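Local coordinates for FAD-binding PCMH-type domain-containing protein (Gibberella zeae, PDB 6YJO) that probably oxidises oligosaccharides with the help of a covalently linked FAD, as a fungal member of the oxygen-dependent FAD-linked oxidoreductases, at residues 287-291 with 323-327; 345-349 with 434-438; 54-58 with 69-73. All blocks are in the same frame, centred on the assembly; numbering follows the deposited sequence.

How the contacts relate
From the N terminus, contact 3 comes first: 54-58 meets 69-73 after ten intervening residues without helix or strand, so helix 52-57 folds back onto an outermost strand of the three-stranded parallel sheet near the FAD. Contact 1 follows, closing 31 mostly helical residues and setting the end of helix 320-326 on strand 283-290. Contact 2 opens after contact 1 has closed and spans 84 residues, bringing helix 431-446 to strand 346-352. The three are strictly in series, with none nested or crossed. Contacts 1 and 2 reach the same seven-stranded antiparallel sheet, at an inner and an outermost strand, their nearest atoms about 14 Å apart, whereas contact 3 belongs to the FAD-binding part.

Contact 1 of 3, residues 287-291 with 323-327; sequences QGVYY and MLNKY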
ATOM      1  N   GLN A 287      -9.702  16.532   2.780  1.00 57.63           N
ATOM      2  CA  GLN A 287     -10.642  15.770   1.973  1.00 56.81           C
ATOM      3  C   GLN A 287     -10.803  14.376   2.567  1.00 54.34           C
ATOM      4  O   GLN A 287      -9.851  13.806   3.107  1.00 52.13           O
ATOM      5  CB  GLN A 287     -10.157  15.673   0.520  1.00 56.75           C
ATOM      6  CG  GLN A 287      -8.848  14.890   0.355  1.00 56.88           C
ATOM      7  CD  GLN A 287      -8.173  15.132  -0.984  1.00 57.40           C
ATOM      8  OE1 GLN A 287      -8.542  16.044  -1.721  1.00 58.54           O
ATOM      9  NE2 GLN A 287      -7.177  14.310  -1.304  1.00 57.92           N
ATOM     10  N   GLY A 288     -12.001  13.820   2.439  1.00 51.67           N
ATOM     11  CA  GLY A 288     -12.260  12.503   2.980  1.00 50.38           C
ATOM     12  C   GLY A 288     -13.616  11.977   2.567  1.00 50.40           C
ATOM     13  O   GLY A 288     -14.207  12.444   1.592  1.00 50.96           O
ATOM     14  N   VAL A 289     -14.100  10.989   3.325  1.00 49.28           N
ATOM     15  CA  VAL A 289     -15.370  10.327   3.045  1.00 51.00           C
ATOM     16  C   VAL A 289     -16.087  10.061   4.362  1.00 52.87           C
ATOM     17  O   VAL A 289     -15.491   9.533   5.306  1.00 54.71           O
ATOM     18  CB  VAL A 289     -15.180   9.004   2.276  1.00 50.53           C
ATOM     19  CG1 VAL A 289     -16.521   8.284   2.142  1.00 51.55           C
ATOM     20  CG2 VAL A 289     -14.554   9.249   0.907  1.00 48.85           C
ATOM     21  N   TYR A 290     -17.368  10.418   4.420  1.00 53.63           N
ATOM     22  CA  TYR A 290     -18.229  10.119   5.558  1.00 54.93           C
ATOM     23  C   TYR A 290     -19.338   9.191   5.085  1.00 54.57           C
ATOM     24  O   TYR A 290     -20.142   9.566   4.225  1.00 55.82           O
ATOM     25  CB  TYR A 290     -18.820  11.398   6.158  1.00 56.68           C
ATOM     26  CG  TYR A 290     -19.651  11.162   7.399  1.00 59.54           C
ATOM     27  CD1 TYR A 290     -19.051  11.068   8.649  1.00 59.62           C
ATOM     28  CD2 TYR A 290     -21.036  11.035   7.325  1.00 61.63           C
ATOM     29  CE1 TYR A 290     -19.805  10.850   9.787  1.00 61.90           C
ATOM     30  CE2 TYR A 290     -21.800  10.820   8.461  1.00 63.24           C
ATOM     31  CZ  TYR A 290     -21.180  10.729   9.688  1.00 62.71           C
ATOM     32  OH  TYR A 290     -21.929  10.512  10.823  1.00 62.48           O
ATOM     33  N   TYR A 291     -19.373   7.980   5.634  1.00 53.42           N
ATOM     34  CA  TYR A 291     -20.409   7.010   5.287  1.00 53.76           C
ATOM     35  C   TYR A 291     -21.663   7.365   6.077  1.00 56.99           C
ATOM     36  O   TYR A 291     -21.915   6.865   7.176  1.00 56.95           O
ATOM     37  CB  TYR A 291     -19.920   5.591   5.549  1.00 52.46           C
ATOM     38  CG  TYR A 291     -18.704   5.273   4.709  1.00 51.62           C
ATOM     39  CD1 TYR A 291     -18.819   5.088   3.336  1.00 51.47           C
ATOM     40  CD2 TYR A 291     -17.437   5.198   5.276  1.00 49.61           C
ATOM     41  CE1 TYR A 291     -17.715   4.820   2.557  1.00 49.91           C
ATOM     42  CE2 TYR A 291     -16.325   4.929   4.502  1.00 47.13           C
ATOM     43  CZ  TYR A 291     -16.471   4.740   3.144  1.00 48.75           C
ATOM     44  OH  TYR A 291     -15.365   4.472   2.362  1.00 49.21           O
ATOM     45  N   MET A 323     -18.199   7.136  -5.067  1.00 49.31           N
ATOM     46  CA  MET A 323     -17.103   7.666  -4.264  1.00 48.06           C
ATOM     47  C   MET A 323     -15.759   7.114  -4.726  1.00 49.40           C
ATOM     48  O   MET A 323     -14.760   7.842  -4.748  1.00 48.98           O
ATOM     49  CB  MET A 323     -17.340   7.346  -2.787  1.00 45.84           C
ATOM     50  CG  MET A 323     -16.177   7.700  -1.859  1.00 43.68           C
ATOM     51  SD  MET A 323     -14.857   6.455  -1.796  1.00 43.53           S
ATOM     52  CE  MET A 323     -15.777   4.969  -1.375  1.00 43.45           C
ATOM     53  N   LEU A 324     -15.710   5.828  -5.085  1.00 50.56           N
ATOM     54  CA  LEU A 324     -14.465   5.254  -5.581  1.00 50.45           C
ATOM     55  C   LEU A 324     -14.043   5.893  -6.898  1.00 51.63           C
ATOM     56  O   LEU A 324     -12.844   6.030  -7.164  1.00 48.92           O
ATOM     57  CB  LEU A 324     -14.612   3.740  -5.746  1.00 50.29           C
ATOM     58  CG  LEU A 324     -14.832   2.939  -4.456  1.00 50.40           C
ATOM     59  CD1 LEU A 324     -15.062   1.464  -4.767  1.00 49.65           C
ATOM     60  CD2 LEU A 324     -13.664   3.112  -3.494  1.00 50.83           C
ATOM     61  N   ASN A 325     -15.011   6.294  -7.729  1.00 54.63           N
ATOM     62  CA  ASN A 325     -14.676   6.982  -8.972  1.00 55.36           C
ATOM     63  C   ASN A 325     -14.217   8.414  -8.722  1.00 54.24           C
ATOM     64  O   ASN A 325     -13.341   8.914  -9.435  1.00 51.96           O
ATOM     65  CB  ASN A 325     -15.873   6.975  -9.921  1.00 57.40           C
ATOM     66  CG  ASN A 325     -15.917   5.736 -10.793  1.00 58.78           C
ATOM     67  OD1 ASN A 325     -15.007   5.493 -11.588  1.00 58.90           O
ATOM     68  ND2 ASN A 325     -16.987   4.957 -10.668  1.00 60.15           N
ATOM     69  N   LYS A 326     -14.783   9.089  -7.719  1.00 56.95           N
ATOM     70  CA  LYS A 326     -14.401  10.476  -7.471  1.00 61.10           C
ATOM     71  C   LYS A 326     -12.965  10.580  -6.983  1.00 56.37           C
ATOM     72  O   LYS A 326     -12.309  11.604  -7.204  1.00 55.71           O
ATOM     73  CB  LYS A 326     -15.345  11.117  -6.452  1.00 66.96           C
ATOM     74  CG  LYS A 326     -14.963  12.549  -6.083  1.00 72.12           C
ATOM     75  CD  LYS A 326     -16.185  13.393  -5.714  1.00 79.78           C
ATOM     76  CE  LYS A 326     -15.793  14.829  -5.376  1.00 82.04           C
ATOM     77  NZ  LYS A 326     -14.872  14.906  -4.205  1.00 83.45           N
ATOM     78  N   TYR A 327     -12.460   9.535  -6.327  1.00 53.81           N
ATOM     79  CA  TYR A 327     -11.109   9.525  -5.788  1.00 48.82           C
ATOM     80  C   TYR A 327     -10.175   8.613  -6.577  1.00 46.76           C
ATOM     81  O   TYR A 327      -9.037   8.392  -6.149  1.00 46.45           O
ATOM     82  CB  TYR A 327     -11.140   9.115  -4.312  1.00 48.86           C
ATOM     83  CG  TYR A 327     -11.574  10.217  -3.378  1.00 49.60           C
ATOM     84  CD1 TYR A 327     -10.835  11.387  -3.264  1.00 48.86           C
ATOM     85  CD2 TYR A 327     -12.714  10.082  -2.594  1.00 50.21           C
ATOM     86  CE1 TYR A 327     -11.226  12.393  -2.410  1.00 50.37           C
ATOM     87  CE2 TYR A 327     -13.111  11.083  -1.730  1.00 50.48           C
ATOM     88  CZ  TYR A 327     -12.363  12.237  -1.645  1.00 51.06           C
ATOM     89  OH  TYR A 327     -12.742  13.243  -0.792  1.00 52.25           O
TER
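The ring of Tyr327 has Gly288 O at its hydroxyl edge, near the ring plane, while Val289 CG2 comes in obliquely, 3.5 Å from Tyr327 CE2. Tyr291 presents a second ring: Met323 CE lies at its hydroxyl edge, 3.8 Å from Tyr291 OH, and one face is roofed near the rim by Val289 CG1. Valine suits this place because its two methyls diverge: CG2 wedges between Met323 CG (3.6 Å) and the Tyr327 ring, while CG1 lies over the ring of Tyr291. Met323 bends at chi2 (-82°) and again at chi3, which swings its methyl round toward Tyr291 OH.

The polar link is the hydrogen bond from Tyr327 OH to Gly288 O, 2.9 Å long; the donor stands 31° out of the carbonyl plane. It uses the main-chain carbonyl alone and depends on no side chain at 288. Tyr291 OH bonds instead to the carbonyl of Phe178, whose ring also meets Tyr327, and Tyr327 lies about 4 Å, side chain to side chain, from the FAD-binding Ser161. Strand 283-290 runs between strands 242-248 and 273-280, with Pro243 of the former touching Met323 and Tyr327, while Tyr290 faces helix 294-308.

Contact 2 of 3, residues 345-349 with 434-438; sequences FYSTS and GFTVL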
ATOM      1  N   PHE A 345       8.685   9.214 -10.146  1.00 50.53           N
ATOM      2  CA  PHE A 345       8.490   9.872  -8.861  1.00 47.99           C
ATOM      3  C   PHE A 345       9.392   9.228  -7.817  1.00 46.33           C
ATOM      4  O   PHE A 345       9.968   8.156  -8.033  1.00 45.50           O
ATOM      5  CB  PHE A 345       7.028   9.772  -8.420  1.00 46.96           C
ATOM      6  CG  PHE A 345       6.569   8.357  -8.208  1.00 47.05           C
ATOM      7  CD1 PHE A 345       6.117   7.596  -9.275  1.00 47.83           C
ATOM      8  CD2 PHE A 345       6.616   7.777  -6.951  1.00 46.94           C
ATOM      9  CE1 PHE A 345       5.709   6.291  -9.092  1.00 47.41           C
ATOM     10  CE2 PHE A 345       6.209   6.467  -6.760  1.00 47.34           C
ATOM     11  CZ  PHE A 345       5.755   5.724  -7.834  1.00 47.64           C
ATOM     12  N   TYR A 346       9.491   9.897  -6.668  1.00 45.08           N
ATOM     13  CA  TYR A 346      10.103   9.343  -5.468  1.00 44.36           C
ATOM     14  C   TYR A 346       9.239   9.719  -4.273  1.00 44.80           C
ATOM     15  O   TYR A 346       8.784  10.862  -4.172  1.00 46.04           O
ATOM     16  CB  TYR A 346      11.533   9.858  -5.270  1.00 43.52           C
ATOM     17  CG  TYR A 346      12.063   9.654  -3.869  1.00 42.50           C
ATOM     18  CD1 TYR A 346      12.312   8.379  -3.379  1.00 41.27           C
ATOM     19  CD2 TYR A 346      12.313  10.737  -3.035  1.00 42.63           C
ATOM     20  CE1 TYR A 346      12.796   8.186  -2.098  1.00 41.68           C
ATOM     21  CE2 TYR A 346      12.797  10.554  -1.750  1.00 43.16           C
ATOM     22  CZ  TYR A 346      13.038   9.272  -1.291  1.00 43.15           C
ATOM     23  OH  TYR A 346      13.521   9.068  -0.019  1.00 44.17           O
ATOM     24  N   SER A 347       9.010   8.760  -3.376  1.00 43.62           N
ATOM     25  CA  SER A 347       8.121   8.981  -2.244  1.00 45.25           C
ATOM     26  C   SER A 347       8.701   8.368  -0.977  1.00 46.35           C
ATOM     27  O   SER A 347       9.609   7.531  -1.013  1.00 46.83           O
ATOM     28  CB  SER A 347       6.719   8.402  -2.491  1.00 44.79           C
ATOM     29  OG  SER A 347       6.080   9.049  -3.576  1.00 45.59           O
ATOM     30  N   THR A 348       8.149   8.806   0.152  1.00 46.73           N
ATOM     31  CA  THR A 348       8.477   8.253   1.458  1.00 46.22           C
ATOM     32  C   THR A 348       7.276   8.469   2.367  1.00 47.35           C
ATOM     33  O   THR A 348       6.317   9.155   2.004  1.00 48.17           O
ATOM     34  CB  THR A 348       9.746   8.887   2.038  1.00 46.05           C
ATOM     35  OG1 THR A 348      10.072   8.260   3.286  1.00 46.17           O
ATOM     36  CG2 THR A 348       9.561  10.389   2.252  1.00 46.32           C
ATOM     37  N   SER A 349       7.334   7.877   3.558  1.00 49.19           N
ATOM     38  CA  SER A 349       6.187   7.839   4.452  1.00 50.15           C
ATOM     39  C   SER A 349       6.635   8.036   5.894  1.00 50.18           C
ATOM     40  O   SER A 349       7.828   8.057   6.210  1.00 52.06           O
ATOM     41  CB  SER A 349       5.426   6.511   4.330  1.00 51.19           C
ATOM     42  OG  SER A 349       6.281   5.418   4.618  1.00 51.46           O
ATOM     43  N   GLY A 434      15.471  15.798  -5.504  1.00 67.71           N
ATOM     44  CA  GLY A 434      14.224  15.147  -5.141  1.00 65.64           C
ATOM     45  C   GLY A 434      14.327  14.339  -3.860  1.00 64.86           C
ATOM     46  O   GLY A 434      13.403  14.336  -3.045  1.00 63.82           O
ATOM     47  N   PHE A 435      15.451  13.635  -3.669  1.00 62.87           N
ATOM     48  CA  PHE A 435      15.626  12.836  -2.457  1.00 58.93           C
ATOM     49  C   PHE A 435      15.863  13.724  -1.239  1.00 57.08           C
ATOM     50  O   PHE A 435      15.373  13.427  -0.144  1.00 56.29           O
ATOM     51  CB  PHE A 435      16.792  11.856  -2.619  1.00 60.16           C
ATOM     52  CG  PHE A 435      16.685  10.957  -3.823  1.00 59.93           C
ATOM     53  CD1 PHE A 435      15.488  10.351  -4.163  1.00 58.45           C
ATOM     54  CD2 PHE A 435      17.799  10.709  -4.603  1.00 61.43           C
ATOM     55  CE1 PHE A 435      15.405   9.518  -5.270  1.00 59.12           C
ATOM     56  CE2 PHE A 435      17.722   9.882  -5.709  1.00 62.28           C
ATOM     57  CZ  PHE A 435      16.525   9.286  -6.042  1.00 61.01           C
ATOM     58  N   THR A 436      16.618  14.816  -1.406  1.00 58.80           N
ATOM     59  CA  THR A 436      16.941  15.679  -0.272  1.00 61.30           C
ATOM     60  C   THR A 436      15.697  16.346   0.301  1.00 60.76           C
ATOM     61  O   THR A 436      15.541  16.432   1.525  1.00 61.60           O
ATOM     62  CB  THR A 436      17.952  16.748  -0.688  1.00 65.77           C
ATOM     63  OG1 THR A 436      19.132  16.128  -1.216  1.00 68.96           O
ATOM     64  CG2 THR A 436      18.320  17.613   0.512  1.00 67.60           C
ATOM     65  N   VAL A 437      14.806  16.838  -0.562  1.00 59.39           N
ATOM     66  CA  VAL A 437      13.699  17.663  -0.087  1.00 58.30           C
ATOM     67  C   VAL A 437      12.695  16.822   0.693  1.00 55.03           C
ATOM     68  O   VAL A 437      12.199  17.248   1.742  1.00 54.06           O
ATOM     69  CB  VAL A 437      13.046  18.399  -1.271  1.00 58.63           C
ATOM     70  CG1 VAL A 437      12.355  17.415  -2.219  1.00 57.15           C
ATOM     71  CG2 VAL A 437      12.084  19.464  -0.770  1.00 57.36           C
ATOM     72  N   LEU A 438      12.383  15.618   0.208  1.00 54.04           N
ATOM     73  CA  LEU A 438      11.451  14.763   0.939  1.00 54.06           C
ATOM     74  C   LEU A 438      12.051  14.288   2.258  1.00 57.46           C
ATOM     75  O   LEU A 438      11.346  14.200   3.270  1.00 57.57           O
ATOM     76  CB  LEU A 438      11.030  13.567   0.081  1.00 51.59           C
ATOM     77  CG  LEU A 438      10.087  13.819  -1.104  1.00 49.28           C
ATOM     78  CD1 LEU A 438       9.414  12.520  -1.529  1.00 46.67           C
ATOM     79  CD2 LEU A 438       9.040  14.883  -0.793  1.00 48.93           C
TER
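Tyr346 reaches from strand 346-352 to helix 431-446, and its ring is met edge-on by Phe435. A chi1 of 163° points the ring from the strand to the helix, and already Tyr346 CB is 3.9 Å from Phe435 CE1. At CG the same ring edge is nearer, with Phe435 CD1 3.5 Å away. CD1 lies by Phe435 CE1 and CD1. CD2 is 3.4 Å from Phe435 CD1 and 3.7 Å from Leu438 CD1, and Gly434 O approaches near the ring plane. CE2 passes Phe435 CA and Leu438 CB; CE1 and CZ lie under Phe435 CD1. The Tyr346 and Phe435 planes stand at 89° with centroids 4.7 Å apart, a T-shaped stack. At the tip, OH turns to Asp462 OD1, outside the two segments; Asp462 OD2 bonds Thr348 OG1.

Leucine suits position 438 because its branch fills the angle between ring and strand: Leu438 CD1 comes 3.2 Å from Tyr346 O, and Leu438 CB meets Thr348 CG2. Gly434, lacking a side chain, lets the helix backbone come close to the tyrosine. The helix packs nearly parallel (22°) on an outermost strand of the seven-stranded antiparallel sheet, with the Ser347 side chain about 9 Å from the FAD.

Strand and helix are therefore joined by dispersion and by aromatic C-H directed at a pi face, while the strand's buried hydroxyls find partners elsewhere, Ser347 OG at Ser422 among them.

Contact 3 of 3, residues 54-58 with 69-73; sequences WVKEV and PAAIA
Trp54 lays its indole against Ile72, Pro69 and the backbone between them, and this is the densely filled half of the contact. Ile72 CD1 sits over one face of the Trp54 six-membered ring, 4.1 Å from its centroid and 21° off the normal, a CH-pi contact. Val58 CG2 lies on that same face near the rim and also touches Ile72 CD1 at 3.8 Å, so the two methyls sit side by side on one indole face. The ring's outer edge runs into the backbone: Pro69 O lies in the ring plane, 3.5 Å from Trp54 CZ2, while Pro69 CB packs 3.8 Å from Trp54 CH2. A chi1 of 176° sends the indole away from the backbone N, and its long flat shape reaches from the helix to the strand backbone.

Strand 71-73 is an outermost strand of the three-stranded parallel sheet in the FAD-binding part of this PCMH-type fold. Ile72 turns to helix 52-57 while Ala71 points away, its small methyl fitting against helix 32-41; the strand thus lies between helix 52-57 and helix 32-41.

Glu57 marks the change of character. Its aliphatic stem adds to the apolar patch, Glu57 CG lying 3.9 Å from Ile72 CD1, but the bend at chi2 (68°) turns the carboxylate off the strand, where OE1 makes a salt bridge with Arg337 and a hydrogen bond with Gln53. The opposite flank of the helix is loose: Val55 and Lys56 are exposed there, and Lys56 merely touches Asp340.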
ATOM      1  N   TRP A  54       7.960  -8.149 -24.553  1.00 97.51           N
ATOM      2  CA  TRP A  54       8.991  -8.028 -23.527  1.00 93.53           C
ATOM      3  C   TRP A  54       9.311  -6.568 -23.227  1.00 93.80           C
ATOM      4  O   TRP A  54       9.595  -6.220 -22.075  1.00 90.86           O
ATOM      5  CB  TRP A  54      10.258  -8.767 -23.964  1.00 94.66           C
ATOM      6  CG  TRP A  54      11.409  -8.609 -23.005  1.00 92.29           C
ATOM      7  CD1 TRP A  54      12.286  -7.562 -22.936  1.00 90.29           C
ATOM      8  CD2 TRP A  54      11.806  -9.530 -21.979  1.00 91.38           C
ATOM      9  NE1 TRP A  54      13.199  -7.773 -21.931  1.00 89.51           N
ATOM     10  CE2 TRP A  54      12.927  -8.973 -21.328  1.00 90.93           C
ATOM     11  CE3 TRP A  54      11.323 -10.770 -21.547  1.00 90.90           C
ATOM     12  CZ2 TRP A  54      13.571  -9.616 -20.270  1.00 91.17           C
ATOM     13  CZ3 TRP A  54      11.965 -11.404 -20.499  1.00 90.56           C
ATOM     14  CH2 TRP A  54      13.075 -10.826 -19.872  1.00 90.60           C
ATOM     15  N   VAL A  55       9.267  -5.700 -24.240  1.00 86.78           N
ATOM     16  CA  VAL A  55       9.576  -4.292 -24.014  1.00 90.11           C
ATOM     17  C   VAL A  55       8.410  -3.592 -23.326  1.00 84.39           C
ATOM     18  O   VAL A  55       8.610  -2.608 -22.606  1.00 93.98           O
ATOM     19  CB  VAL A  55       9.951  -3.605 -25.344  1.00 87.78           C
ATOM     20  CG1 VAL A  55       8.743  -2.910 -25.974  1.00 87.81           C
ATOM     21  CG2 VAL A  55      11.092  -2.628 -25.127  1.00 85.69           C
ATOM     22  N   LYS A  56       7.185  -4.088 -23.529  1.00 91.79           N
ATOM     23  CA  LYS A  56       6.000  -3.512 -22.910  1.00 86.65           C
ATOM     24  C   LYS A  56       5.794  -4.012 -21.486  1.00 80.49           C
ATOM     25  O   LYS A  56       5.173  -3.309 -20.683  1.00 76.23           O
ATOM     26  CB  LYS A  56       4.777  -3.840 -23.774  1.00 92.00           C
ATOM     27  CG  LYS A  56       3.563  -2.940 -23.571  1.00 95.58           C
ATOM     28  CD  LYS A  56       2.431  -3.331 -24.512  1.00 99.80           C
ATOM     29  CE  LYS A  56       2.664  -2.856 -25.940  1.00105.60           C
ATOM     30  NZ  LYS A  56       2.459  -1.396 -26.104  1.00109.01           N
ATOM     31  N   GLU A  57       6.314  -5.198 -21.159  1.00 81.21           N
ATOM     32  CA  GLU A  57       6.184  -5.778 -19.829  1.00 82.21           C
ATOM     33  C   GLU A  57       7.301  -5.341 -18.894  1.00 81.11           C
ATOM     34  O   GLU A  57       7.092  -5.278 -17.677  1.00 79.50           O
ATOM     35  CB  GLU A  57       6.176  -7.308 -19.922  1.00 84.92           C
ATOM     36  CG  GLU A  57       5.569  -7.994 -18.714  1.00 86.14           C
ATOM     37  CD  GLU A  57       4.080  -7.741 -18.593  1.00 88.65           C
ATOM     38  OE1 GLU A  57       3.320  -8.264 -19.434  1.00 90.50           O
ATOM     39  OE2 GLU A  57       3.673  -7.007 -17.669  1.00 88.29           O
ATOM     40  N   VAL A  58       8.481  -5.041 -19.443  1.00 81.09           N
ATOM     41  CA  VAL A  58       9.627  -4.611 -18.644  1.00 79.89           C
ATOM     42  C   VAL A  58       9.543  -3.141 -18.263  1.00 78.12           C
ATOM     43  O   VAL A  58      10.312  -2.684 -17.408  1.00 75.35           O
ATOM     44  CB  VAL A  58      10.903  -4.956 -19.438  1.00 82.95           C
ATOM     45  CG1 VAL A  58      12.090  -4.115 -18.996  1.00 83.28           C
ATOM     46  CG2 VAL A  58      11.214  -6.445 -19.302  1.00 83.18           C
ATOM     47  N   PRO A  69      14.424  -8.376 -16.023  1.00 69.38           N
ATOM     48  CA  PRO A  69      14.364  -9.814 -15.730  1.00 70.17           C
ATOM     49  C   PRO A  69      15.329 -10.703 -16.500  1.00 72.10           C
ATOM     50  O   PRO A  69      15.768 -10.369 -17.604  1.00 75.90           O
ATOM     51  CB  PRO A  69      12.913 -10.162 -16.104  1.00 69.48           C
ATOM     52  CG  PRO A  69      12.167  -8.795 -16.192  1.00 69.17           C
ATOM     53  CD  PRO A  69      13.133  -7.756 -15.703  1.00 69.12           C
ATOM     54  N   ALA A  70      15.658 -11.851 -15.904  1.00 72.97           N
ATOM     55  CA  ALA A  70      16.240 -12.954 -16.660  1.00 75.39           C
ATOM     56  C   ALA A  70      15.172 -13.644 -17.498  1.00 76.87           C
ATOM     57  O   ALA A  70      15.414 -13.978 -18.662  1.00 78.29           O
ATOM     58  CB  ALA A  70      16.913 -13.940 -15.703  1.00 72.80           C
ATOM     59  N   ALA A  71      13.986 -13.844 -16.923  1.00 75.61           N
ATOM     60  CA  ALA A  71      12.801 -14.224 -17.679  1.00 75.97           C
ATOM     61  C   ALA A  71      11.572 -13.650 -16.988  1.00 71.20           C
ATOM     62  O   ALA A  71      11.602 -13.306 -15.803  1.00 69.02           O
ATOM     63  CB  ALA A  71      12.666 -15.745 -17.820  1.00 77.29           C
ATOM     64  N   ILE A  72      10.494 -13.527 -17.759  1.00 69.56           N
ATOM     65  CA  ILE A  72       9.171 -13.183 -17.250  1.00 66.54           C
ATOM     66  C   ILE A  72       8.259 -14.375 -17.500  1.00 66.39           C
ATOM     67  O   ILE A  72       8.129 -14.835 -18.641  1.00 68.68           O
ATOM     68  CB  ILE A  72       8.596 -11.927 -17.923  1.00 67.59           C
ATOM     69  CG1 ILE A  72       9.449 -10.690 -17.640  1.00 66.71           C
ATOM     70  CG2 ILE A  72       7.169 -11.699 -17.446  1.00 65.66           C
ATOM     71  CD1 ILE A  72       9.134  -9.537 -18.573  1.00 67.38           C
ATOM     72  N   ALA A  73       7.636 -14.879 -16.439  1.00 64.20           N
ATOM     73  CA  ALA A  73       6.544 -15.832 -16.569  1.00 63.58           C
ATOM     74  C   ALA A  73       5.218 -15.084 -16.537  1.00 61.97           C
ATOM     75  O   ALA A  73       5.095 -14.026 -15.914  1.00 59.73           O
ATOM     76  CB  ALA A  73       6.584 -16.879 -15.454  1.00 62.07           C
TER